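Local structure of tumor necrosis factor receptor superfamily member 11B (Mus musculus, 4E4D) at residues K22-T27 against D51-S56; Y28-C33 against L40-P45. The protein acts as a secreted decoy receptor that neutralizes the cytokine RANKL, restraining osteoclast formation and activation, this chain being its cysteine-rich repeat region. All blocks are in the same frame, centred on the assembly; numbering follows the deposited sequence.

Contact 1. Residues K22-T27 against D51-S56; sequences KCAPGT and DSWHTS
His54 reaches the end of the Ala24-Thr27 turn and donates from NE2 to Thr27 O at 2.8 Å. Thr27 O lies near the imidazole plane, 11° out of it, but the N-H...O angle of 138° marks a bent bond. With CG between the backbone N and the carbonyl carbon (chi1 63°), the ring end swings back although CB points away from 22-27. A phenylalanine, lacking NE2, would probably leave Thr27 O without this hydrogen bond and the turn's end less firmly tied to 51-56. The backbones meet in a single antiparallel bridge: Cys23 N donates to His54 O at 3.3 Å, and His54 N returns a weak bond to Cys23 O. Beside it, Ala24 CA makes a CH-pi contact over the six-membered ring of Trp53, 3.8 Å from its centroid, and Pro25 CD covers the same indole face. Second-shell order comes from the type II turn, in which Ala24 O accepts from both Thr27 N and Thr27 OG1, the latter at 2.7 Å. Thr55 forms backbone hydrogen bonds with another protein chain, placing 51-56 at an intermolecular interface. The chemistry thus joins two cysteine-rich repeats through main-chain polarity, one imidazole N-H and an apolar indole face.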
# COMPACT_ATOMS: atom_id res chain seq x y z
N LYS B 22 -6.12 -30.82 26.04
CA LYS B 22 -5.54 -29.63 25.44
C LYS B 22 -4.37 -29.16 26.30
O LYS B 22 -4.18 -29.64 27.42
CB LYS B 22 -6.58 -28.52 25.34
CG LYS B 22 -7.77 -28.83 24.45
CD LYS B 22 -8.66 -27.61 24.28
CE LYS B 22 -9.85 -27.90 23.39
NZ LYS B 22 -10.66 -26.67 23.13
N CYS B 23 -3.59 -28.22 25.78
CA CYS B 23 -2.49 -27.65 26.54
C CYS B 23 -2.97 -26.47 27.37
O CYS B 23 -3.71 -25.61 26.89
CB CYS B 23 -1.36 -27.21 25.61
SG CYS B 23 -0.35 -28.58 25.00
N ALA B 24 -2.54 -26.43 28.63
CA ALA B 24 -2.94 -25.38 29.55
C ALA B 24 -2.24 -24.07 29.20
O ALA B 24 -1.25 -24.07 28.47
CB ALA B 24 -2.62 -25.78 30.98
N PRO B 25 -2.76 -22.95 29.72
CA PRO B 25 -2.10 -21.66 29.51
C PRO B 25 -0.67 -21.69 30.05
O PRO B 25 -0.42 -22.35 31.06
CB PRO B 25 -2.96 -20.69 30.32
CG PRO B 25 -4.29 -21.35 30.42
CD PRO B 25 -4.01 -22.81 30.49
N GLY B 26 0.24 -20.99 29.39
CA GLY B 26 1.64 -20.99 29.77
C GLY B 26 2.44 -22.05 29.04
O GLY B 26 3.66 -22.13 29.21
N THR B 27 1.77 -22.86 28.24
CA THR B 27 2.45 -23.93 27.50
C THR B 27 1.95 -24.00 26.06
O THR B 27 0.91 -23.43 25.73
CB THR B 27 2.22 -25.31 28.16
OG1 THR B 27 0.86 -25.72 27.96
CG2 THR B 27 2.52 -25.25 29.65
N ASP B 51 -2.99 -17.80 26.88
CA ASP B 51 -3.95 -17.36 27.89
C ASP B 51 -5.26 -18.15 27.88
O ASP B 51 -6.30 -17.65 28.31
CB ASP B 51 -4.26 -15.87 27.69
CG ASP B 51 -4.76 -15.56 26.30
OD1 ASP B 51 -5.27 -16.48 25.62
OD2 ASP B 51 -4.63 -14.39 25.87
N SER B 52 -5.21 -19.38 27.38
CA SER B 52 -6.39 -20.24 27.36
C SER B 52 -6.03 -21.66 26.95
O SER B 52 -4.91 -21.92 26.51
CB SER B 52 -7.43 -19.68 26.39
OG SER B 52 -6.94 -19.68 25.06
N TRP B 53 -6.98 -22.57 27.10
CA TRP B 53 -6.80 -23.95 26.65
C TRP B 53 -6.88 -23.97 25.13
O TRP B 53 -7.83 -23.47 24.54
CB TRP B 53 -7.86 -24.86 27.26
CG TRP B 53 -7.81 -24.89 28.76
CD1 TRP B 53 -8.47 -24.07 29.62
CD2 TRP B 53 -7.04 -25.79 29.57
NE1 TRP B 53 -8.17 -24.40 30.92
CE2 TRP B 53 -7.30 -25.45 30.92
CE3 TRP B 53 -6.17 -26.85 29.30
CZ2 TRP B 53 -6.71 -26.14 31.98
CZ3 TRP B 53 -5.59 -27.52 30.36
CH2 TRP B 53 -5.86 -27.17 31.68
N HIS B 54 -5.87 -24.56 24.50
CA HIS B 54 -5.72 -24.45 23.05
C HIS B 54 -5.11 -25.71 22.45
O HIS B 54 -4.82 -26.67 23.16
CB HIS B 54 -4.81 -23.26 22.74
CG HIS B 54 -3.43 -23.40 23.29
ND1 HIS B 54 -2.31 -23.45 22.48
CD2 HIS B 54 -2.98 -23.53 24.56
CE1 HIS B 54 -1.23 -23.59 23.23
NE2 HIS B 54 -1.61 -23.65 24.49
N THR B 55 -4.91 -25.68 21.14
CA THR B 55 -4.29 -26.78 20.42
C THR B 55 -3.08 -26.32 19.60
O THR B 55 -2.36 -27.14 19.02
CB THR B 55 -5.31 -27.46 19.48
OG1 THR B 55 -6.49 -27.80 20.21
CG2 THR B 55 -4.73 -28.72 18.85
N SER B 56 -2.84 -25.01 19.57
CA SER B 56 -1.73 -24.46 18.80
C SER B 56 -0.40 -25.07 19.21
O SER B 56 -0.16 -25.32 20.39
CB SER B 56 -1.66 -22.94 18.94
OG SER B 56 -0.60 -22.40 18.18

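Contact 2. Residues Y28-C33 against L40-P45; sequences YLKQHC and LCVPCP
Tyr28 and Val42 form an antiparallel hydrogen-bonded pair in which both backbone N-H groups and both carbonyls are used: Tyr28 N reaches Val42 O at 2.8 Å, and Val42 N reaches Tyr28 O at 3.0 Å. The second bond, with an N-H...O angle of 171°, lies in the carbonyl plane. Tyr28 O also receives a CA-H...O contact from Cys41. Further along, Lys30 N donates to Leu40 O at 3.1 Å, while Leu40 N donates to Gln31 O at 3.0 Å, with the donor close to the C=O axis. Two successive residues, Lys30 and Gln31, therefore serve the single residue Leu40, the signature of a beta bulge after the non-hydrogen-bonded pair Leu29-Cys41. Leu29 instead bonds through its backbone to Ser56, and Cys44 to Gly26. The side chains follow this register. Tyr28 has CG between its backbone N and carbonyl carbon (chi1 68°), which carries the phenol across to the partner strand. There Val42 CB sits over a ring face, 4.2 Å from the centroid, and Pro43 O lies at the ring edge, 3.5 Å from Tyr28 CE2. Val42 CG2 meets Lys30 CD at 3.8 Å, whereas Leu40 runs alongside Gln31. Disulfides tie Cys33 to Cys20 in strand 20-21 and Cys44 to Cys59, fastening the hairpin region to neighbouring chain. The Tyr28-Val42 and Lys30/Gln31-Leu40 bonds thus satisfy their backbone groups between the strands, accompanied by an aliphatic-aromatic cluster.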
# COMPACT_ATOMS: atom_id res chain seq x y z
N TYR B 28 2.69 -24.72 25.22
CA TYR B 28 2.27 -24.97 23.85
C TYR B 28 2.35 -26.46 23.56
O TYR B 28 3.09 -27.19 24.21
CB TYR B 28 3.15 -24.20 22.86
CG TYR B 28 4.58 -24.68 22.81
CD1 TYR B 28 4.96 -25.68 21.92
CD2 TYR B 28 5.55 -24.14 23.65
CE1 TYR B 28 6.27 -26.13 21.87
CE2 TYR B 28 6.86 -24.59 23.60
CZ TYR B 28 7.22 -25.58 22.71
OH TYR B 28 8.52 -26.03 22.66
N LEU B 29 1.58 -26.91 22.58
CA LEU B 29 1.54 -28.32 22.21
C LEU B 29 2.75 -28.70 21.38
O LEU B 29 2.98 -28.13 20.31
CB LEU B 29 0.25 -28.62 21.43
CG LEU B 29 -0.10 -30.09 21.19
CD1 LEU B 29 -1.56 -30.21 20.82
CD2 LEU B 29 0.78 -30.70 20.10
N LYS B 30 3.54 -29.65 21.86
CA LYS B 30 4.72 -30.09 21.13
C LYS B 30 4.51 -31.45 20.47
O LYS B 30 5.08 -31.73 19.41
CB LYS B 30 5.94 -30.14 22.05
CG LYS B 30 7.26 -30.22 21.29
CD LYS B 30 8.46 -30.08 22.21
CE LYS B 30 9.73 -29.85 21.41
NZ LYS B 30 9.98 -30.91 20.39
N GLN B 31 3.70 -32.30 21.09
CA GLN B 31 3.37 -33.61 20.52
C GLN B 31 1.97 -34.06 20.94
O GLN B 31 1.63 -34.04 22.12
CB GLN B 31 4.40 -34.66 20.94
CG GLN B 31 5.76 -34.47 20.30
CD GLN B 31 6.70 -35.63 20.56
OE1 GLN B 31 6.51 -36.41 21.49
NE2 GLN B 31 7.73 -35.74 19.73
N HIS B 32 1.18 -34.46 19.95
CA HIS B 32 -0.19 -34.91 20.19
C HIS B 32 -0.22 -36.12 21.11
O HIS B 32 0.79 -36.81 21.28
CB HIS B 32 -0.86 -35.28 18.87
CG HIS B 32 -1.12 -34.11 17.98
ND1 HIS B 32 -2.35 -33.49 17.90
CD2 HIS B 32 -0.31 -33.44 17.12
CE1 HIS B 32 -2.29 -32.50 17.03
NE2 HIS B 32 -1.06 -32.45 16.55
N CYS B 33 -1.38 -36.38 21.70
CA CYS B 33 -1.54 -37.54 22.55
C CYS B 33 -1.56 -38.81 21.72
O CYS B 33 -2.29 -38.90 20.73
CB CYS B 33 -2.85 -37.43 23.34
SG CYS B 33 -4.32 -37.35 22.30
N LEU B 40 1.59 -33.93 25.09
CA LEU B 40 2.82 -33.33 25.56
C LEU B 40 2.75 -31.81 25.45
O LEU B 40 2.55 -31.26 24.36
CB LEU B 40 4.02 -33.84 24.75
CG LEU B 40 5.37 -33.24 25.14
CD1 LEU B 40 5.74 -33.63 26.56
CD2 LEU B 40 6.45 -33.67 24.16
N CYS B 41 2.91 -31.13 26.58
CA CYS B 41 2.85 -29.68 26.62
C CYS B 41 4.11 -29.11 27.25
O CYS B 41 4.56 -29.57 28.29
CB CYS B 41 1.61 -29.22 27.39
SG CYS B 41 0.05 -29.74 26.63
N VAL B 42 4.68 -28.10 26.59
CA VAL B 42 5.93 -27.50 27.03
C VAL B 42 5.73 -26.02 27.33
O VAL B 42 5.05 -25.32 26.58
CB VAL B 42 7.01 -27.66 25.95
CG1 VAL B 42 8.29 -26.94 26.35
CG2 VAL B 42 7.28 -29.13 25.69
N PRO B 43 6.31 -25.54 28.44
CA PRO B 43 6.16 -24.12 28.80
C PRO B 43 6.56 -23.18 27.66
O PRO B 43 7.48 -23.49 26.90
CB PRO B 43 7.11 -23.95 29.99
CG PRO B 43 7.99 -25.17 29.99
CD PRO B 43 7.15 -26.25 29.41
N CYS B 44 5.85 -22.06 27.54
CA CYS B 44 6.14 -21.09 26.49
C CYS B 44 7.56 -20.56 26.61
O CYS B 44 8.03 -20.29 27.71
CB CYS B 44 5.16 -19.91 26.57
SG CYS B 44 3.47 -20.30 26.07
N PRO B 45 8.26 -20.42 25.48
CA PRO B 45 9.60 -19.83 25.51
C PRO B 45 9.54 -18.37 25.93
O PRO B 45 8.45 -17.80 26.02
CB PRO B 45 10.07 -19.96 24.06
CG PRO B 45 8.83 -20.04 23.25
CD PRO B 45 7.83 -20.75 24.10

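How the contacts relate
Contact 2 is nested along the chain inside the loop closed by contact 1, and their centres are about 9 Å apart. The loop 22-27, ending in a turn, runs into strand 27-31, whose partner 40-43 leads on toward the loop holding 51-56. A disulfide, Cys23 SG to Cys41 SG at 2.0 Å, and a probable hydrogen bond, Gly26 O to Cys44 N at 2.8 Å, join the two contacts. The hairpin of contact 2 lies almost wholly in the first TNFR-Cys repeat, and the chain leaving it enters the second at Cys44, whereas contact 1 packs the first against the second. Together they stitch the repeat junction of this elongated, helix-free receptor fragment.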